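Local coordinates for MoaF-like domain-containing protein (PDB 5HAL) that is of unknown function but adopts a MoaF-like, calycin-type beta-barrel of the kind that often binds small hydrophobic ligands, at residues 23-28 / 110-115; 57-62 / 75-80; 67-72 / 88-93. One frame throughout, in Å; residues are numbered along the deposited sequence. Where two conformers were deposited one is given.

Interaction 1: residues 23-28 / 110-115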
ATOM      1  N   PHE A  23      -7.726  -4.121  -0.154  1.00 31.99           N
ATOM      2  CA  PHE A  23      -7.419  -4.085  -1.577  1.00 31.31           C
ATOM      3  C   PHE A  23      -6.291  -5.054  -1.877  1.00 28.00           C
ATOM      4  O   PHE A  23      -5.343  -5.173  -1.099  1.00 30.40           O
ATOM      5  CB  PHE A  23      -7.054  -2.644  -2.014  1.00 27.50           C
ATOM      6  CG  PHE A  23      -8.134  -1.670  -1.698  1.00 31.79           C
ATOM      7  CD1 PHE A  23      -9.141  -1.417  -2.622  1.00 29.65           C
ATOM      8  CD2 PHE A  23      -8.221  -1.103  -0.426  1.00 25.57           C
ATOM      9  CE1 PHE A  23     -10.189  -0.567  -2.310  1.00 29.92           C
ATOM     10  CE2 PHE A  23      -9.265  -0.252  -0.101  1.00 29.73           C
ATOM     11  CZ  PHE A  23     -10.253   0.021  -1.047  1.00 31.12           C
ATOM     12  N   GLU A  24      -6.401  -5.754  -3.001  1.00 33.41           N
ATOM     13  CA  GLU A  24      -5.303  -6.568  -3.498  1.00 36.77           C
ATOM     14  C   GLU A  24      -4.514  -5.792  -4.545  1.00 35.01           C
ATOM     15  O   GLU A  24      -5.088  -5.280  -5.514  1.00 37.77           O
ATOM     16  CB  GLU A  24      -5.813  -7.876  -4.095  1.00 40.85           C
ATOM     17  CG  GLU A  24      -4.685  -8.753  -4.583  1.00 40.99           C
ATOM     18  CD  GLU A  24      -5.177 -10.101  -5.076  1.00 49.23           C
ATOM     19  OE1 GLU A  24      -5.756 -10.156  -6.183  1.00 52.25           O
ATOM     20  OE2 GLU A  24      -4.993 -11.099  -4.344  1.00 49.50           O
ATOM     21  N   VAL A  25      -3.199  -5.711  -4.356  1.00 30.45           N
ATOM     22  CA  VAL A  25      -2.306  -5.083  -5.318  1.00 29.48           C
ATOM     23  C   VAL A  25      -1.447  -6.171  -5.944  1.00 31.47           C
ATOM     24  O   VAL A  25      -0.906  -7.027  -5.235  1.00 34.57           O
ATOM     25  CB  VAL A  25      -1.450  -3.977  -4.667  1.00 34.96           C
ATOM     26  CG1 VAL A  25      -2.308  -2.736  -4.418  1.00 35.20           C
ATOM     27  CG2 VAL A  25      -0.810  -4.448  -3.343  1.00 27.47           C
ATOM     28  N   ARG A  26      -1.339  -6.155  -7.271  1.00 33.24           N
ATOM     29  CA  ARG A  26      -0.573  -7.155  -8.006  1.00 37.70           C
ATOM     30  C   ARG A  26       0.463  -6.452  -8.873  1.00 44.28           C
ATOM     31  O   ARG A  26       0.114  -5.625  -9.719  1.00 37.88           O
ATOM     32  CB  ARG A  26      -1.486  -8.037  -8.868  1.00 41.44           C
ATOM     33  CG  ARG A  26      -2.702  -8.608  -8.139  1.00 56.06           C
ATOM     34  CD  ARG A  26      -3.410  -9.688  -8.972  1.00 65.54           C
ATOM     35  NE  ARG A  26      -2.619 -10.918  -9.004  1.00 77.70           N
ATOM     36  CZ  ARG A  26      -2.926 -12.035  -8.348  1.00 79.24           C
ATOM     37  NH1 ARG A  26      -2.121 -13.087  -8.427  1.00 78.66           N
ATOM     38  NH2 ARG A  26      -4.037 -12.106  -7.621  1.00 75.79           N
ATOM     39  N   TYR A  27       1.733  -6.787  -8.663  1.00 37.10           N
ATOM     40  CA  TYR A  27       2.839  -6.242  -9.430  1.00 37.95           C
ATOM     41  C   TYR A  27       3.668  -7.400  -9.967  1.00 42.27           C
ATOM     42  O   TYR A  27       3.490  -8.554  -9.571  1.00 45.94           O
ATOM     43  CB  TYR A  27       3.729  -5.322  -8.582  1.00 36.05           C
ATOM     44  CG  TYR A  27       3.013  -4.411  -7.606  1.00 32.26           C
ATOM     45  CD1 TYR A  27       2.562  -3.152  -7.991  1.00 33.68           C
ATOM     46  CD2 TYR A  27       2.818  -4.794  -6.290  1.00 32.36           C
ATOM     47  CE1 TYR A  27       1.923  -2.311  -7.087  1.00 30.11           C
ATOM     48  CE2 TYR A  27       2.181  -3.964  -5.389  1.00 31.00           C
ATOM     49  CZ  TYR A  27       1.735  -2.723  -5.795  1.00 32.31           C
ATOM     50  OH  TYR A  27       1.096  -1.908  -4.896  1.00 31.14           O
ATOM     51  N   ASP A  28       4.583  -7.098 -10.875  1.00 44.17           N
ATOM     52  CA  ASP A  28       5.514  -8.127 -11.306  1.00 48.20           C
ATOM     53  C   ASP A  28       6.290  -8.657 -10.101  1.00 57.98           C
ATOM     54  O   ASP A  28       7.016  -7.911  -9.436  1.00 54.21           O
ATOM     55  CB  ASP A  28       6.459  -7.571 -12.365  1.00 54.51           C
ATOM     56  CG  ASP A  28       7.321  -8.640 -12.983  1.00 67.15           C
ATOM     57  OD1 ASP A  28       6.873  -9.803 -13.057  1.00 78.07           O
ATOM     58  OD2 ASP A  28       8.453  -8.320 -13.391  1.00 78.60           O
ATOM     59  N   GLY A 110       1.244  -1.784 -10.797  1.00 35.71           N
ATOM     60  CA  GLY A 110       0.343  -2.864 -11.116  1.00 38.30           C
ATOM     61  C   GLY A 110      -1.099  -2.502 -10.895  1.00 37.39           C
ATOM     62  O   GLY A 110      -1.480  -1.331 -10.930  1.00 40.14           O
ATOM     63  N   SER A 111      -1.905  -3.535 -10.685  1.00 35.87           N
ATOM     64  CA  SER A 111      -3.335  -3.397 -10.518  1.00 34.76           C
ATOM     65  C   SER A 111      -3.688  -3.238  -9.045  1.00 40.97           C
ATOM     66  O   SER A 111      -2.919  -3.596  -8.151  1.00 30.89           O
ATOM     67  CB  SER A 111      -4.056  -4.614 -11.088  1.00 39.35           C
ATOM     68  OG  SER A 111      -3.622  -5.778 -10.411  1.00 44.44           O
ATOM     69  N   LEU A 112      -4.881  -2.699  -8.814  1.00 38.00           N
ATOM     70  CA  LEU A 112      -5.429  -2.521  -7.477  0.59 37.06           C
ATOM     71  C   LEU A 112      -6.919  -2.809  -7.548  1.00 40.68           C
ATOM     72  O   LEU A 112      -7.623  -2.234  -8.379  1.00 40.76           O
ATOM     73  CB  LEU A 112      -5.177  -1.101  -6.950  0.59 34.51           C
ATOM     74  CG  LEU A 112      -5.785  -0.724  -5.592  0.59 34.99           C
ATOM     75  CD1 LEU A 112      -4.914   0.302  -4.872  0.59 27.81           C
ATOM     76  CD2 LEU A 112      -7.207  -0.199  -5.731  0.59 29.15           C
ATOM     77  N   ARG A 113      -7.403  -3.710  -6.691  1.00 38.71           N
ATOM     78  CA  ARG A 113      -8.830  -4.016  -6.723  1.00 43.44           C
ATOM     79  C   ARG A 113      -9.350  -4.335  -5.324  1.00 42.86           C
ATOM     80  O   ARG A 113      -8.648  -4.918  -4.493  1.00 41.58           O
ATOM     81  CB  ARG A 113      -9.146  -5.174  -7.679  1.00 50.26           C
ATOM     82  CG  ARG A 113      -8.651  -6.510  -7.205  1.00 62.73           C
ATOM     83  CD  ARG A 113      -9.379  -7.667  -7.884  1.00 75.37           C
ATOM     84  NE  ARG A 113      -9.124  -8.915  -7.168  1.00 82.25           N
ATOM     85  CZ  ARG A 113      -9.989  -9.502  -6.345  1.00 89.32           C
ATOM     86  NH1 ARG A 113     -11.193  -8.977  -6.145  1.00 87.60           N
ATOM     87  NH2 ARG A 113      -9.651 -10.628  -5.730  1.00 93.51           N
ATOM     88  N   ALA A 114     -10.599  -3.939  -5.086  1.00 46.01           N
ATOM     89  CA  ALA A 114     -11.269  -4.193  -3.814  1.00 47.65           C
ATOM     90  C   ALA A 114     -11.482  -5.686  -3.590  1.00 46.37           C
ATOM     91  O   ALA A 114     -11.891  -6.409  -4.497  1.00 52.90           O
ATOM     92  CB  ALA A 114     -12.619  -3.473  -3.780  1.00 42.33           C
ATOM     93  N   VAL A 115     -11.201  -6.139  -2.369  1.00 44.91           N
ATOM     94  CA  VAL A 115     -11.397  -7.536  -1.963  1.00 47.73           C
ATOM     95  C   VAL A 115     -12.747  -7.709  -1.270  1.00 54.49           C
ATOM     96  O   VAL A 115     -13.157  -6.833  -0.510  1.00 54.27           O
ATOM     97  CB  VAL A 115     -10.264  -8.010  -1.021  1.00 52.50           C
ATOM     98  CG1 VAL A 115     -10.511  -9.444  -0.547  1.00 65.18           C
ATOM     99  CG2 VAL A 115      -8.924  -7.892  -1.702  1.00 53.64           C
ATOM    100  OXT VAL A 115     -13.450  -8.712  -1.427  1.00 62.40           O
TER
HETATM  101  O   HOH W   1      -5.137  -6.109  -8.085  1.00 35.19           O
HETATM  102  O   HOH W   2      -6.229  -8.438  -7.834  1.00 55.24           O
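Glu24 and Arg113 sit opposite each other in an antiparallel hydrogen-bonded pair that helps join the first and last strands of the barrel. Glu24 N gives a bond of 2.8 Å to Arg113 O, and Glu24 O accepts the return bond. Their side chains run side by side away from the sheet. Glu24 CG is anti to its backbone N (chi1 -178°) and the chain stays extended, which carries the carboxylate to the level of the arginine heads. There OE1 takes a 3.0 Å hydrogen bond, part of a salt bridge, from Arg26 NH2, which comes from above the carboxylate plane; on the other strand, Arg113 NE makes a long salt bridge of 3.7 Å with OE1. Carboxylate and Arg113 guanidinium are nearly perpendicular, 84° apart. One acid thus serves two arginines, one from each strand. On the same face, a water bridges Glu24 O and Ser111 OG, while that hydroxyl oxygen lies 3.5 Å from Arg26 CB. The reverse face is apolar: in the conformer described here, one of two for this leucine, Leu112 CD2 reaches Phe23 CD1 at 3.9 Å and its CD1 meets Val25 CG1 at 4.0 Å. Strand 23-27 is flanked on its other edge by strand 30-36, and strand 110-114 by strand 93-99, where Ser94 OG is hydrogen-bonded to Tyr27 OH.

Interaction 2: residues 57-62 / 75-80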
ATOM      1  N   GLY A  57       2.304  -7.233   8.611  1.00 40.12           N
ATOM      2  CA  GLY A  57       2.680  -6.131   9.476  1.00 36.44           C
ATOM      3  C   GLY A  57       1.559  -5.117   9.552  1.00 36.60           C
ATOM      4  O   GLY A  57       0.704  -5.033   8.665  1.00 33.64           O
ATOM      5  N   GLU A  58       1.560  -4.371  10.648  1.00 40.21           N
ATOM      6  CA  GLU A  58       0.701  -3.208  10.801  1.00 35.62           C
ATOM      7  C   GLU A  58       1.559  -1.956  10.757  1.00 38.32           C
ATOM      8  O   GLU A  58       2.567  -1.867  11.465  1.00 35.13           O
ATOM      9  CB  GLU A  58      -0.074  -3.253  12.111  1.00 30.64           C
ATOM     10  CG  GLU A  58      -1.086  -2.119  12.240  1.00 38.03           C
ATOM     11  CD  GLU A  58      -1.770  -2.077  13.596  1.00 50.36           C
ATOM     12  OE1 GLU A  58      -1.437  -2.899  14.469  1.00 60.53           O
ATOM     13  OE2 GLU A  58      -2.644  -1.212  13.797  1.00 50.87           O
ATOM     14  N   VAL A  59       1.153  -0.987   9.937  1.00 32.28           N
ATOM     15  CA  VAL A  59       1.862   0.275   9.826  1.00 34.30           C
ATOM     16  C   VAL A  59       0.907   1.435  10.070  1.00 36.43           C
ATOM     17  O   VAL A  59      -0.317   1.310   9.952  1.00 29.76           O
ATOM     18  CB  VAL A  59       2.552   0.423   8.452  1.00 29.67           C
ATOM     19  CG1 VAL A  59       3.583  -0.694   8.256  1.00 28.58           C
ATOM     20  CG2 VAL A  59       1.519   0.432   7.304  1.00 23.34           C
ATOM     21  N   GLU A  60       1.489   2.567  10.467  1.00 32.07           N
ATOM     22  CA  GLU A  60       0.824   3.867  10.412  0.52 31.83           C
ATOM     23  C   GLU A  60       1.133   4.499   9.064  1.00 23.01           C
ATOM     24  O   GLU A  60       2.282   4.490   8.632  1.00 26.33           O
ATOM     25  CB  GLU A  60       1.319   4.813  11.514  0.52 34.66           C
ATOM     26  CG  GLU A  60       1.241   4.312  12.937  0.52 38.58           C
ATOM     27  CD  GLU A  60       2.589   3.923  13.517  0.52 35.90           C
ATOM     28  OE1 GLU A  60       2.601   3.001  14.363  0.52 43.93           O
ATOM     29  OE2 GLU A  60       3.632   4.521  13.136  0.52 27.26           O
ATOM     30  N   TYR A  61       0.125   5.085   8.416  1.00 26.53           N
ATOM     31  CA  TYR A  61       0.361   5.703   7.115  1.00 27.18           C
ATOM     32  C   TYR A  61      -0.174   7.129   7.101  1.00 25.53           C
ATOM     33  O   TYR A  61      -1.019   7.508   7.913  1.00 29.12           O
ATOM     34  CB  TYR A  61      -0.284   4.889   5.973  1.00 20.39           C
ATOM     35  CG  TYR A  61      -1.795   4.862   6.050  1.00 23.56           C
ATOM     36  CD1 TYR A  61      -2.457   3.912   6.819  1.00 21.86           C
ATOM     37  CD2 TYR A  61      -2.565   5.802   5.358  1.00 25.20           C
ATOM     38  CE1 TYR A  61      -3.855   3.893   6.897  1.00 26.31           C
ATOM     39  CE2 TYR A  61      -3.964   5.794   5.433  1.00 23.07           C
ATOM     40  CZ  TYR A  61      -4.599   4.846   6.204  1.00 22.43           C
ATOM     41  OH  TYR A  61      -5.974   4.845   6.271  1.00 26.56           O
ATOM     42  N   THR A  62       0.333   7.911   6.154  1.00 25.51           N
ATOM     43  CA  THR A  62      -0.251   9.182   5.754  1.00 26.96           C
ATOM     44  C   THR A  62      -0.895   9.008   4.387  1.00 24.43           C
ATOM     45  O   THR A  62      -0.544   8.103   3.628  1.00 25.07           O
ATOM     46  CB  THR A  62       0.809  10.299   5.691  1.00 30.84           C
ATOM     47  OG1 THR A  62       1.814   9.967   4.714  1.00 28.10           O
ATOM     48  CG2 THR A  62       1.482  10.475   7.062  1.00 26.13           C
ATOM     49  N   TRP A  75       4.244   5.114   4.194  1.00 26.40           N
ATOM     50  CA  TRP A  75       4.485   4.597   5.532  1.00 26.08           C
ATOM     51  C   TRP A  75       5.922   4.103   5.619  1.00 24.58           C
ATOM     52  O   TRP A  75       6.612   3.937   4.609  1.00 22.23           O
ATOM     53  CB  TRP A  75       3.506   3.476   5.879  1.00 22.87           C
ATOM     54  CG  TRP A  75       3.675   2.213   5.065  1.00 23.73           C
ATOM     55  CD1 TRP A  75       4.564   1.197   5.302  1.00 24.93           C
ATOM     56  CD2 TRP A  75       2.913   1.820   3.910  1.00 23.33           C
ATOM     57  NE1 TRP A  75       4.401   0.202   4.367  1.00 25.55           N
ATOM     58  CE2 TRP A  75       3.390   0.556   3.507  1.00 24.80           C
ATOM     59  CE3 TRP A  75       1.864   2.414   3.182  1.00 23.80           C
ATOM     60  CZ2 TRP A  75       2.865  -0.124   2.405  1.00 27.92           C
ATOM     61  CZ3 TRP A  75       1.341   1.743   2.093  1.00 24.28           C
ATOM     62  CH2 TRP A  75       1.841   0.478   1.713  1.00 28.92           C
ATOM     63  N   GLN A  76       6.362   3.862   6.846  1.00 24.99           N
ATOM     64  CA  GLN A  76       7.671   3.293   7.106  1.00 23.92           C
ATOM     65  C   GLN A  76       7.486   2.055   7.969  1.00 26.16           C
ATOM     66  O   GLN A  76       6.767   2.092   8.969  1.00 28.41           O
ATOM     67  CB  GLN A  76       8.576   4.312   7.791  1.00 23.60           C
ATOM     68  CG  GLN A  76       9.977   3.833   8.079  1.00 23.46           C
ATOM     69  CD  GLN A  76      10.899   5.007   8.398  1.00 27.19           C
ATOM     70  OE1 GLN A  76      10.477   5.998   9.014  1.00 26.26           O
ATOM     71  NE2 GLN A  76      12.149   4.920   7.950  1.00 25.77           N
ATOM     72  N   GLU A  77       8.151   0.977   7.595  1.00 26.14           N
ATOM     73  CA  GLU A  77       7.977  -0.312   8.235  1.00 22.81           C
ATOM     74  C   GLU A  77       8.884  -0.412   9.458  1.00 27.90           C
ATOM     75  O   GLU A  77       9.749   0.436   9.687  1.00 29.02           O
ATOM     76  CB  GLU A  77       8.252  -1.425   7.209  1.00 31.09           C
ATOM     77  CG  GLU A  77       6.954  -2.026   6.665  1.00 41.99           C
ATOM     78  CD  GLU A  77       7.014  -2.453   5.223  1.00 43.73           C
ATOM     79  OE1 GLU A  77       7.960  -3.172   4.839  1.00 47.02           O
ATOM     80  OE2 GLU A  77       6.090  -2.090   4.469  1.00 38.23           O
ATOM     81  N   ALA A  78       8.678  -1.471  10.249  1.00 26.37           N
ATOM     82  CA  ALA A  78       9.411  -1.627  11.500  1.00 33.90           C
ATOM     83  C   ALA A  78      10.915  -1.658  11.280  1.00 33.86           C
ATOM     84  O   ALA A  78      11.672  -1.188  12.137  1.00 34.20           O
ATOM     85  CB  ALA A  78       8.959  -2.897  12.236  1.00 33.85           C
ATOM     86  N   ASP A  79      11.381  -2.207  10.157  1.00 27.49           N
ATOM     87  CA  ASP A  79      12.819  -2.243   9.931  1.00 27.00           C
ATOM     88  C   ASP A  79      13.317  -0.978   9.240  1.00 25.66           C
ATOM     89  O   ASP A  79      14.475  -0.941   8.803  1.00 24.43           O
ATOM     90  CB  ASP A  79      13.226  -3.513   9.148  1.00 27.76           C
ATOM     91  CG  ASP A  79      12.769  -3.490   7.681  1.00 31.86           C
ATOM     92  OD1 ASP A  79      11.960  -2.623   7.298  1.00 27.53           O
ATOM     93  OD2 ASP A  79      13.219  -4.358   6.904  1.00 34.55           O
ATOM     94  N   ARG A  80      12.462   0.051   9.136  1.00 22.02           N
ATOM     95  CA  ARG A  80      12.725   1.399   8.583  1.00 23.65           C
ATOM     96  C   ARG A  80      12.735   1.429   7.056  1.00 27.96           C
ATOM     97  O   ARG A  80      13.067   2.476   6.467  1.00 26.95           O
ATOM     98  CB  ARG A  80      14.020   2.016   9.139  1.00 21.45           C
ATOM     99  CG  ARG A  80      13.957   2.264  10.682  1.00 22.91           C
ATOM    100  CD  ARG A  80      15.306   2.619  11.253  1.00 29.10           C
ATOM    101  NE  ARG A  80      16.255   1.527  11.064  1.00 29.05           N
ATOM    102  CZ  ARG A  80      17.540   1.684  10.772  1.00 31.30           C
ATOM    103  NH1 ARG A  80      18.058   2.900  10.623  1.00 33.02           N
ATOM    104  NH2 ARG A  80      18.313   0.614  10.624  1.00 36.12           N
TER
HETATM  105  O   HOH W   3       4.837   4.701   9.075  1.00 28.36           O
HETATM  106  O   HOH W   4       4.278   2.461  10.929  1.00 33.46           O
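Trp75 holds its indole over Val59 by placing CG between the backbone N and the carbonyl carbon (chi1 67°), while Val59 turns CG2 into the same kind of position and so sets that methyl against the ring. The two residues belong to neighbouring antiparallel strands, 56-67 and 70-76, which form a beta hairpin in the wall of the calycin-type barrel. Val59 CG2 stands over one face of the five-membered ring in a CH-pi contact, 3.7 Å from its centroid and 17° off the normal, and the other methyl, CG1, touches Trp75 CD1 at 3.6 Å. Beyond the indole, Val59 CG1 also brushes Glu77 CG. Towards the hairpin turn, Tyr61 CB packs on Trp75 CB, although the phenol ring itself heads elsewhere, to meet Tyr36 edge-to-face.

The backbones draw apart here, and water fills in for direct pairing. One water can donate to Glu60 O at 2.6 Å and accepts from Gln76 N at 2.8 Å. A second accepts from Glu60 N and can donate to Gln76 O. Both waters have more acceptors within reach than protons, so not every possible donation can hold at once. These bridges mark the end of regular pairing: after Gln76 the chain leaves the sheet in a type I turn from Glu77 to Arg80, whose last carbonyl accepts a bond from Gln76 NE2. Around the indole, Met43, Val83 and His85 add further contacts. Its own N-H helps fix the indole's rotation: Trp75 NE1 gives an almost straight bond (170°) of 2.8 Å, in the ring plane, to the anti side of Glu77 OE2.

Interaction 3: residues 67-72 / 88-93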
ATOM      1  N   ALA A  67      -5.329  13.513  -7.092  1.00 44.93           N
ATOM      2  CA  ALA A  67      -6.281  13.710  -8.176  1.00 52.54           C
ATOM      3  C   ALA A  67      -7.539  12.965  -7.766  1.00 54.05           C
ATOM      4  O   ALA A  67      -7.583  12.339  -6.704  1.00 58.71           O
ATOM      5  CB  ALA A  67      -5.747  13.213  -9.517  1.00 52.79           C
ATOM      6  N   ALA A  68      -8.563  13.041  -8.609  1.00 52.38           N
ATOM      7  CA  ALA A  68      -9.809  12.337  -8.340  1.00 53.47           C
ATOM      8  C   ALA A  68      -9.538  10.868  -8.051  1.00 57.26           C
ATOM      9  O   ALA A  68      -8.874  10.178  -8.836  1.00 59.33           O
ATOM     10  CB  ALA A  68     -10.755  12.481  -9.533  1.00 57.66           C
ATOM     11  N   ASP A  69     -10.010  10.405  -6.899  1.00 47.43           N
ATOM     12  CA  ASP A  69      -9.919   9.009  -6.477  1.00 45.18           C
ATOM     13  C   ASP A  69      -8.486   8.470  -6.442  1.00 38.40           C
ATOM     14  O   ASP A  69      -8.296   7.246  -6.350  1.00 36.66           O
ATOM     15  CB  ASP A  69     -10.786   8.109  -7.366  1.00 50.62           C
ATOM     16  CG  ASP A  69     -12.248   8.515  -7.356  1.00 53.65           C
ATOM     17  OD1 ASP A  69     -12.785   8.809  -6.269  1.00 52.17           O
ATOM     18  OD2 ASP A  69     -12.855   8.549  -8.442  1.00 56.30           O
ATOM     19  N   THR A  70      -7.475   9.341  -6.477  1.00 34.86           N
ATOM     20  CA  THR A  70      -6.072   8.944  -6.503  1.00 34.05           C
ATOM     21  C   THR A  70      -5.353   9.556  -5.306  1.00 36.35           C
ATOM     22  O   THR A  70      -5.422  10.772  -5.099  1.00 35.59           O
ATOM     23  CB  THR A  70      -5.397   9.391  -7.812  1.00 34.86           C
ATOM     24  OG1 THR A  70      -6.162   8.939  -8.927  1.00 39.19           O
ATOM     25  CG2 THR A  70      -3.996   8.813  -7.922  1.00 33.38           C
ATOM     26  N   TYR A  71      -4.637   8.725  -4.539  1.00 29.75           N
ATOM     27  CA  TYR A  71      -4.039   9.151  -3.280  1.00 28.72           C
ATOM     28  C   TYR A  71      -2.578   8.734  -3.199  1.00 31.25           C
ATOM     29  O   TYR A  71      -2.208   7.636  -3.629  1.00 29.91           O
ATOM     30  CB  TYR A  71      -4.820   8.560  -2.071  1.00 27.48           C
ATOM     31  CG  TYR A  71      -6.281   8.902  -2.153  1.00 30.38           C
ATOM     32  CD1 TYR A  71      -7.178   8.054  -2.784  1.00 32.84           C
ATOM     33  CD2 TYR A  71      -6.755  10.110  -1.658  1.00 33.17           C
ATOM     34  CE1 TYR A  71      -8.521   8.399  -2.905  1.00 37.82           C
ATOM     35  CE2 TYR A  71      -8.090  10.458  -1.764  1.00 35.38           C
ATOM     36  CZ  TYR A  71      -8.963   9.598  -2.392  1.00 36.77           C
ATOM     37  OH  TYR A  71     -10.285   9.934  -2.501  1.00 49.97           O
ATOM     38  N   ALA A  72      -1.754   9.615  -2.633  1.00 30.46           N
ATOM     39  CA  ALA A  72      -0.405   9.268  -2.196  1.00 29.08           C
ATOM     40  C   ALA A  72      -0.476   8.700  -0.773  1.00 31.48           C
ATOM     41  O   ALA A  72      -0.844   9.402   0.178  1.00 33.01           O
ATOM     42  CB  ALA A  72       0.508  10.490  -2.265  1.00 22.57           C
ATOM     43  N   ASP A  88      -4.744   4.676  -7.440  1.00 33.31           N
ATOM     44  CA  ASP A  88      -5.903   5.250  -8.114  1.00 34.56           C
ATOM     45  C   ASP A  88      -7.027   4.229  -7.994  1.00 35.75           C
ATOM     46  O   ASP A  88      -6.995   3.185  -8.656  1.00 38.26           O
ATOM     47  CB  ASP A  88      -5.542   5.561  -9.568  1.00 39.08           C
ATOM     48  CG  ASP A  88      -6.706   6.122 -10.389  1.00 41.53           C
ATOM     49  OD1 ASP A  88      -7.884   5.974 -10.015  1.00 38.82           O
ATOM     50  OD2 ASP A  88      -6.415   6.703 -11.452  1.00 44.90           O
ATOM     51  N   PHE A  89      -8.012   4.525  -7.137  1.00 33.80           N
ATOM     52  CA  PHE A  89      -9.062   3.567  -6.823  1.00 38.40           C
ATOM     53  C   PHE A  89     -10.169   3.526  -7.862  1.00 45.01           C
ATOM     54  O   PHE A  89     -11.016   2.630  -7.796  1.00 45.20           O
ATOM     55  CB  PHE A  89      -9.654   3.871  -5.443  1.00 32.25           C
ATOM     56  CG  PHE A  89      -8.689   3.630  -4.321  1.00 33.48           C
ATOM     57  CD1 PHE A  89      -8.728   2.450  -3.603  1.00 31.23           C
ATOM     58  CD2 PHE A  89      -7.705   4.562  -4.025  1.00 30.72           C
ATOM     59  CE1 PHE A  89      -7.825   2.215  -2.582  1.00 32.91           C
ATOM     60  CE2 PHE A  89      -6.804   4.338  -3.006  1.00 35.37           C
ATOM     61  CZ  PHE A  89      -6.862   3.152  -2.284  1.00 32.33           C
ATOM     62  N   ALA A  90     -10.194   4.462  -8.809  1.00 48.64           N
ATOM     63  CA  ALA A  90     -11.180   4.386  -9.882  1.00 51.97           C
ATOM     64  C   ALA A  90     -10.654   3.570 -11.057  1.00 53.23           C
ATOM     65  O   ALA A  90     -11.351   2.691 -11.569  1.00 54.53           O
ATOM     66  CB  ALA A  90     -11.578   5.788 -10.347  1.00 48.48           C
ATOM     67  N   ALA A  91      -9.421   3.841 -11.480  1.00 51.00           N
ATOM     68  CA  ALA A  91      -8.805   3.064 -12.545  1.00 51.33           C
ATOM     69  C   ALA A  91      -8.302   1.711 -12.065  1.00 54.73           C
ATOM     70  O   ALA A  91      -8.032   0.840 -12.899  1.00 52.75           O
ATOM     71  CB  ALA A  91      -7.646   3.846 -13.164  1.00 47.17           C
ATOM     72  N   GLY A  92      -8.167   1.516 -10.756  1.00 47.04           N
ATOM     73  CA  GLY A  92      -7.636   0.264 -10.249  1.00 41.08           C
ATOM     74  C   GLY A  92      -6.155   0.072 -10.504  1.00 40.43           C
ATOM     75  O   GLY A  92      -5.733  -1.023 -10.902  1.00 39.85           O
ATOM     76  N   THR A  93      -5.348   1.106 -10.284  1.00 37.11           N
ATOM     77  CA  THR A  93      -3.916   1.028 -10.512  1.00 35.65           C
ATOM     78  C   THR A  93      -3.161   1.390  -9.242  1.00 34.71           C
ATOM     79  O   THR A  93      -3.641   2.170  -8.414  1.00 32.83           O
ATOM     80  CB  THR A  93      -3.462   1.962 -11.642  1.00 36.20           C
ATOM     81  OG1 THR A  93      -3.722   3.314 -11.261  1.00 40.46           O
ATOM     82  CG2 THR A  93      -4.211   1.654 -12.944  1.00 36.44           C
TER
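Asp69 adopts a left-handed backbone conformation (phi 57°), less common outside glycine, asparagine and aspartate, and its carbonyl takes a 2.8 Å hydrogen bond from Phe89 N. It occupies the third position of the type II turn from Ala67 to Thr70, where a positive phi is expected. Next to it, Thr70 and Asp88 form an antiparallel non-hydrogen-bonded pair with CA atoms a close 4.0 Å apart. Their side chains touch without bonding: Thr70 OG1 lies 3.2 Å from Asp88 CG, yet the hydroxyl donates to Ala68 O inside its own turn. Asp88 OD1 is likewise engaged within its own segment. Asp88 swings its carboxylate away from its own N (chi1 178°), to the side of the carbonyl carbon, and OD1 accepts from both Ala90 N and Ala91 N, each at 3.0 Å, one nearly in line with the C-O bond and the other from above the carboxylate plane. Ala90 in turn lays its CB against Asp69, 3.6 Å from OD2. Further along, Tyr71 CD1 meets Phe89 CE2 at 3.7 Å, the rings oblique at 60°, and Phe18 joins both aromatic rings. Asp69 O also lies at the edge of the Phe89 ring. Two connections of an up-and-down barrel, every second one along the chain, meet here: a tight hairpin turn, and a loop in which Asp88 forms an Asx turn and faces both Gly92 and Thr93 in a G1 beta bulge.

All three contacts belong to one eight-stranded antiparallel barrel whose strands follow chain order. Interaction 1 joins the first strand to the last and so closes the barrel; the segments of the other two fall between its own along the chain. Interactions 2 and 3 both use strand 70-76, at different ends, and their segments alternate in sequence; their centres are about 21 Å apart, on opposite sides of the chain's centre. Interaction 3 lies nearer the closure, about 12 Å from interaction 1 between centres, and touches it: Phe89 packs on Phe23, and Leu112 N probably bonds to Gly92 O. Interaction 2, about 19 Å from interaction 1 between centres, lies clear of it.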